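Hypothetical bacterial 6-phosphogluconolactonase (Bacteroides fragilis, PDB 3SCY) is a seven-bladed beta-propeller of the lactonase family that probably hydrolyses 6-phosphogluconolactone to 6-phosphogluconate. Local coordinates at residues 19-24 and 51-56; 328-333 and 352-357. All blocks are in the same frame, centred on the assembly; numbering follows the deposited sequence. Where two conformers were deposited one is given.

Contact 1: 19-24 and 51-56; sequences GTYTSG and NPSYLI
Thr22 and Asn51 grip each other through two nearly straight hydrogen bonds. The amide of Thr22 gives its N-H to Asn51 OD1 (2.9 Å, N-H...O 171°), approaching almost along the C=O axis, and the amide of Asn51 donates back to Thr22 OG1 at 2.9 Å. Each side chain thus accepts from the other residue's backbone. With chi1 at 53°, Thr22 sets OG1 between its own N and carbonyl carbon, facing that amide, while CG2 reaches Pro52 CD. A water donates a further bond to Asn51 OD1 and is weakly bonded to Ser23 OG.

The Tyr21 ring meets Asn51 by its edge: CD1 lies 3.6 Å from OD1, and the ring and amide planes stand 73° apart. Farther along the ring, CE1 and CZ are each 3.6 Å from Ser53 CB. The hydroxyls of Tyr21 and Ser53 both bond Glu69 OE1, and Asn51 ND2 bonds Glu69 O. Pro52 centres an inverse gamma turn, and its O takes a weak bond from Thr20 N (3.2 Å).

This is a seam between two propeller blades: 19-24 carries the end of strand 13-20 into the following loop, the segment 51-56 leads into strand 55-57 of the next sheet, and strand 354-360 packs against Tyr21 and Ser53.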
loop_
_atom_site.group_PDB
_atom_site.type_symbol
_atom_site.label_atom_id
_atom_site.label_comp_id
_atom_site.label_asym_id
_atom_site.label_seq_id
_atom_site.Cartn_x
_atom_site.Cartn_y
_atom_site.Cartn_z
ATOM N N GLY A 19 -5.217 9.041 3.931
ATOM C CA GLY A 19 -6.256 8.863 2.920
ATOM C C GLY A 19 -7.482 8.252 3.590
ATOM O O GLY A 19 -7.374 7.537 4.595
ATOM N N THR A 20 -8.660 8.538 3.036
ATOM C CA THR A 20 -9.956 8.109 3.566
ATOM C C THR A 20 -10.969 7.788 2.493
ATOM O O THR A 20 -10.741 8.047 1.315
ATOM C CB THR A 20 -10.568 9.289 4.369
ATOM O OG1 THR A 20 -10.946 10.347 3.464
ATOM C CG2 THR A 20 -9.640 9.828 5.478
ATOM N N TYR A 21 -12.123 7.263 2.921
ATOM C CA TYR A 21 -13.312 7.201 2.073
ATOM C C TYR A 21 -14.154 8.403 2.460
ATOM O O TYR A 21 -14.237 8.747 3.645
ATOM C CB TYR A 21 -14.068 5.891 2.234
ATOM C CG TYR A 21 -13.399 4.753 1.500
ATOM C CD1 TYR A 21 -13.341 4.732 0.111
ATOM C CD2 TYR A 21 -12.788 3.716 2.195
ATOM C CE1 TYR A 21 -12.736 3.678 -0.570
ATOM C CE2 TYR A 21 -12.193 2.651 1.525
ATOM C CZ TYR A 21 -12.146 2.648 0.143
ATOM O OH TYR A 21 -11.522 1.603 -0.507
ATOM N N THR A 22 -14.740 9.083 1.465
ATOM C CA THR A 22 -15.464 10.321 1.724
ATOM C C THR A 22 -17.003 10.166 1.657
ATOM O O THR A 22 -17.675 11.190 1.556
ATOM C CB THR A 22 -14.971 11.403 0.751
ATOM O OG1 THR A 22 -15.051 10.924 -0.598
ATOM C CG2 THR A 22 -13.539 11.818 1.039
ATOM N N SER A 23 -17.550 8.924 1.788
ATOM C CA SER A 23 -19.014 8.672 1.798
ATOM C C SER A 23 -19.670 9.248 3.050
ATOM O O SER A 23 -20.889 9.421 3.071
ATOM C CB SER A 23 -19.332 7.180 1.702
ATOM O OG SER A 23 -18.520 6.393 2.562
ATOM N N GLY A 24 -18.870 9.518 4.079
ATOM C CA GLY A 24 -19.337 10.097 5.334
ATOM C C GLY A 24 -18.932 11.550 5.467
ATOM O O GLY A 24 -19.100 12.326 4.524
ATOM N N ASN A 51 -12.827 10.218 -2.300
ATOM C CA ASN A 51 -12.333 8.853 -2.086
ATOM C C ASN A 51 -10.820 8.689 -2.366
ATOM O O ASN A 51 -10.423 7.828 -3.165
ATOM C CB ASN A 51 -13.115 7.835 -2.897
ATOM C CG ASN A 51 -14.481 7.593 -2.338
ATOM O OD1 ASN A 51 -14.745 7.844 -1.166
ATOM N ND2 ASN A 51 -15.415 7.288 -3.220
ATOM N N PRO A 52 -9.964 9.467 -1.670
ATOM C CA PRO A 52 -8.510 9.270 -1.813
ATOM C C PRO A 52 -8.062 8.079 -0.937
ATOM O O PRO A 52 -7.415 8.249 0.109
ATOM C CB PRO A 52 -7.952 10.607 -1.328
ATOM C CG PRO A 52 -8.911 11.042 -0.257
ATOM C CD PRO A 52 -10.273 10.525 -0.672
ATOM N N SER A 53 -8.498 6.859 -1.329
ATOM C CA SER A 53 -8.291 5.683 -0.474
ATOM C C SER A 53 -6.847 5.167 -0.442
ATOM O O SER A 53 -6.498 4.344 0.412
ATOM C CB SER A 53 -9.231 4.563 -0.867
ATOM O OG SER A 53 -8.876 4.129 -2.163
ATOM N N TYR A 54 -6.030 5.632 -1.367
ATOM C CA TYR A 54 -4.618 5.311 -1.394
ATOM C C TYR A 54 -3.901 6.508 -1.950
ATOM O O TYR A 54 -4.388 7.161 -2.880
ATOM C CB TYR A 54 -4.303 4.021 -2.217
ATOM C CG TYR A 54 -3.115 3.282 -1.649
ATOM C CD1 TYR A 54 -3.272 2.386 -0.591
ATOM C CD2 TYR A 54 -1.817 3.572 -2.072
ATOM C CE1 TYR A 54 -2.173 1.811 0.044
ATOM C CE2 TYR A 54 -0.706 2.979 -1.454
ATOM C CZ TYR A 54 -0.898 2.102 -0.398
ATOM O OH TYR A 54 0.164 1.504 0.258
ATOM N N LEU A 55 -2.752 6.793 -1.392
ATOM C CA LEU A 55 -1.946 7.913 -1.839
ATOM C C LEU A 55 -0.482 7.624 -1.576
ATOM O O LEU A 55 -0.125 6.772 -0.757
ATOM C CB LEU A 55 -2.379 9.233 -1.142
ATOM C CG LEU A 55 -2.511 9.228 0.390
ATOM C CD1 LEU A 55 -1.171 9.349 1.065
ATOM C CD2 LEU A 55 -3.327 10.419 0.850
ATOM N N ILE A 56 0.356 8.375 -2.272
ATOM C CA ILE A 56 1.798 8.262 -2.121
ATOM C C ILE A 56 2.452 9.584 -2.260
ATOM O O ILE A 56 2.065 10.385 -3.103
ATOM C CB ILE A 56 2.405 7.257 -3.181
ATOM C CG1 ILE A 56 2.104 7.646 -4.642
ATOM C CG2 ILE A 56 2.087 5.783 -2.848
ATOM C CD1 ILE A 56 3.073 6.956 -5.620
HETATM O O HOH W 1 -16.829 6.710 -0.049
#

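Contact 2: 328-333 and 352-357; sequences NVIQIF and DKPVCL
Asp352 and Asn328 lie side by side where two blades of the seven-bladed propeller adjoin: strand 329-333 belongs to one four-stranded sheet, and 354-357 begins the edge strand of the next sheet, the one nearest the propeller axis. The strand axes make an angle of 51° and come no closer than 8.0 Å, so side chains span most of the gap.

Asp352 points its carboxylate the same way as the Asn328 amide, with the two planes 31° apart. Its OD1 is 3.2 Å from Asn328 OD1, an acceptor facing an acceptor; a positive charge close by would probably ease this. Lys353 supplies one. Its chain runs extended and then bends at the last torsion (chi4 61°), which brings NZ to Asp352 OD2 in a salt bridge, on the syn side of the carboxylate but tilted out of its plane.

The backbone amide of Lys353 makes the single direct hydrogen bond between the segments, to Asn328 OD1 at 3.0 Å. Next, Pro354 turns its ring toward strand 329-333: CD lies 4.0 Å from Asn328 CA, CG lies 3.6 Å from Val329 O, and CB packs against Ile330 CG1. Val355 and Cys356 both face Gly19 in a classic beta bulge. Beyond it, Leu357 again points at the neighbouring blade. Both its methyls meet Ile330 from one side as the side chains slide past each other, with CD1 4.0 Å from Ile330 CG2 and CD2 3.8 Å from Ile330 CD1.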
loop_
_atom_site.group_PDB
_atom_site.type_symbol
_atom_site.label_atom_id
_atom_site.label_comp_id
_atom_site.label_asym_id
_atom_site.label_seq_id
_atom_site.Cartn_x
_atom_site.Cartn_y
_atom_site.Cartn_z
ATOM N N ASN A 328 -13.214 4.804 13.014
ATOM C CA ASN A 328 -12.877 6.186 12.685
ATOM C C ASN A 328 -11.718 6.693 13.538
ATOM O O ASN A 328 -11.776 7.796 14.097
ATOM C CB ASN A 328 -14.124 7.107 12.829
ATOM C CG ASN A 328 -15.236 6.709 11.900
ATOM O OD1 ASN A 328 -15.005 6.375 10.727
ATOM N ND2 ASN A 328 -16.447 6.643 12.437
ATOM N N VAL A 329 -10.656 5.872 13.637
ATOM C CA VAL A 329 -9.467 6.208 14.435
ATOM C C VAL A 329 -8.206 5.646 13.820
ATOM O O VAL A 329 -8.257 4.661 13.084
ATOM C CB VAL A 329 -9.525 5.713 15.926
ATOM C CG1 VAL A 329 -10.578 6.453 16.754
ATOM C CG2 VAL A 329 -9.692 4.196 16.025
ATOM N N ILE A 330 -7.071 6.254 14.177
ATOM C CA ILE A 330 -5.735 5.766 13.883
ATOM C C ILE A 330 -5.199 5.363 15.249
ATOM O O ILE A 330 -5.020 6.241 16.100
ATOM C CB ILE A 330 -4.807 6.736 13.147
ATOM C CG1 ILE A 330 -5.368 7.028 11.772
ATOM C CG2 ILE A 330 -3.380 6.117 13.040
ATOM C CD1 ILE A 330 -4.855 8.411 11.195
ATOM N N GLN A 331 -5.039 4.056 15.513
ATOM C CA GLN A 331 -4.536 3.578 16.801
ATOM C C GLN A 331 -3.028 3.543 16.789
ATOM O O GLN A 331 -2.428 3.117 15.783
ATOM C CB GLN A 331 -5.053 2.186 17.060
ATOM C CG GLN A 331 -6.412 2.089 17.665
ATOM C CD GLN A 331 -6.629 0.631 17.977
ATOM O OE1 GLN A 331 -6.537 -0.218 17.097
ATOM N NE2 GLN A 331 -6.825 0.304 19.236
ATOM N N ILE A 332 -2.400 3.939 17.909
ATOM C CA ILE A 332 -0.950 3.995 17.976
ATOM C C ILE A 332 -0.424 2.901 18.905
ATOM O O ILE A 332 -0.782 2.884 20.090
ATOM C CB ILE A 332 -0.450 5.401 18.446
ATOM C CG1 ILE A 332 -1.268 6.595 17.868
ATOM C CG2 ILE A 332 1.066 5.560 18.267
ATOM C CD1 ILE A 332 -1.296 6.712 16.309
ATOM N N PHE A 333 0.434 2.011 18.381
ATOM C CA PHE A 333 1.045 0.938 19.163
ATOM C C PHE A 333 2.538 1.108 19.274
ATOM O O PHE A 333 3.211 1.419 18.297
ATOM C CB PHE A 333 0.753 -0.458 18.569
ATOM C CG PHE A 333 -0.707 -0.817 18.537
ATOM C CD1 PHE A 333 -1.497 -0.483 17.434
ATOM C CD2 PHE A 333 -1.294 -1.514 19.588
ATOM C CE1 PHE A 333 -2.862 -0.776 17.425
ATOM C CE2 PHE A 333 -2.658 -1.791 19.583
ATOM C CZ PHE A 333 -3.427 -1.463 18.486
ATOM N N ASP A 352 -12.377 10.360 10.035
ATOM C CA ASP A 352 -13.464 9.528 9.516
ATOM C C ASP A 352 -12.943 8.629 8.405
ATOM O O ASP A 352 -12.268 9.101 7.478
ATOM C CB ASP A 352 -14.672 10.352 9.014
ATOM C CG ASP A 352 -15.999 9.593 9.051
ATOM O OD1 ASP A 352 -16.429 9.195 10.160
ATOM O OD2 ASP A 352 -16.622 9.418 7.976
ATOM N N LYS A 353 -13.218 7.316 8.536
ATOM C CA LYS A 353 -12.904 6.272 7.545
ATOM C C LYS A 353 -11.448 6.332 7.039
ATOM O O LYS A 353 -11.236 6.353 5.819
ATOM C CB LYS A 353 -13.893 6.329 6.365
ATOM C CG LYS A 353 -15.339 6.180 6.822
ATOM C CD LYS A 353 -16.300 5.953 5.676
ATOM C CE LYS A 353 -17.718 5.762 6.190
ATOM N NZ LYS A 353 -18.219 6.947 6.926
ATOM N N PRO A 354 -10.434 6.325 7.951
ATOM C CA PRO A 354 -9.041 6.334 7.490
ATOM C C PRO A 354 -8.676 4.999 6.886
ATOM O O PRO A 354 -9.002 3.947 7.482
ATOM C CB PRO A 354 -8.235 6.609 8.759
ATOM C CG PRO A 354 -9.086 5.992 9.876
ATOM C CD PRO A 354 -10.522 6.255 9.433
ATOM N N VAL A 355 -8.027 5.028 5.704
ATOM C CA VAL A 355 -7.669 3.781 5.009
ATOM C C VAL A 355 -6.265 3.812 4.389
ATOM O O VAL A 355 -5.902 2.852 3.717
ATOM C CB VAL A 355 -8.741 3.392 3.930
ATOM C CG1 VAL A 355 -10.083 3.006 4.568
ATOM C CG2 VAL A 355 -8.956 4.507 2.902
ATOM N N CYS A 356 -5.473 4.887 4.574
ATOM C CA CYS A 356 -4.126 4.891 4.010
ATOM C C CYS A 356 -3.271 5.811 4.812
ATOM O O CYS A 356 -3.647 6.957 4.982
ATOM C CB CYS A 356 -4.125 5.286 2.543
ATOM S SG CYS A 356 -2.482 5.184 1.787
ATOM N N LEU A 357 -2.133 5.318 5.312
ATOM C CA LEU A 357 -1.185 6.092 6.081
ATOM C C LEU A 357 0.139 6.109 5.371
ATOM O O LEU A 357 0.631 5.049 4.958
ATOM C CB LEU A 357 -0.986 5.488 7.482
ATOM C CG LEU A 357 -2.262 5.203 8.290
ATOM C CD1 LEU A 357 -1.911 4.562 9.637
ATOM C CD2 LEU A 357 -3.067 6.469 8.511
#

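Overall arrangement
Contacts 1 and 2 follow one another along the chain, contact 1 closing before contact 2 opens, and their centres lie about 11 Å apart on the same side of the chain's centre. They share one sheet, in which strands 13-20 and 354-360 are antiparallel neighbours. Gly19 N to Cys356 O and Gly19 O to Val355 N, both 2.8 Å, are probable hydrogen bonds between these strands. The sheet therefore takes three strands from the N-terminal part of the chain and its last from the C-terminus, the closure that completes the propeller ring. Contact 1 joins this blade to the following one, and contact 2 joins it to the preceding one.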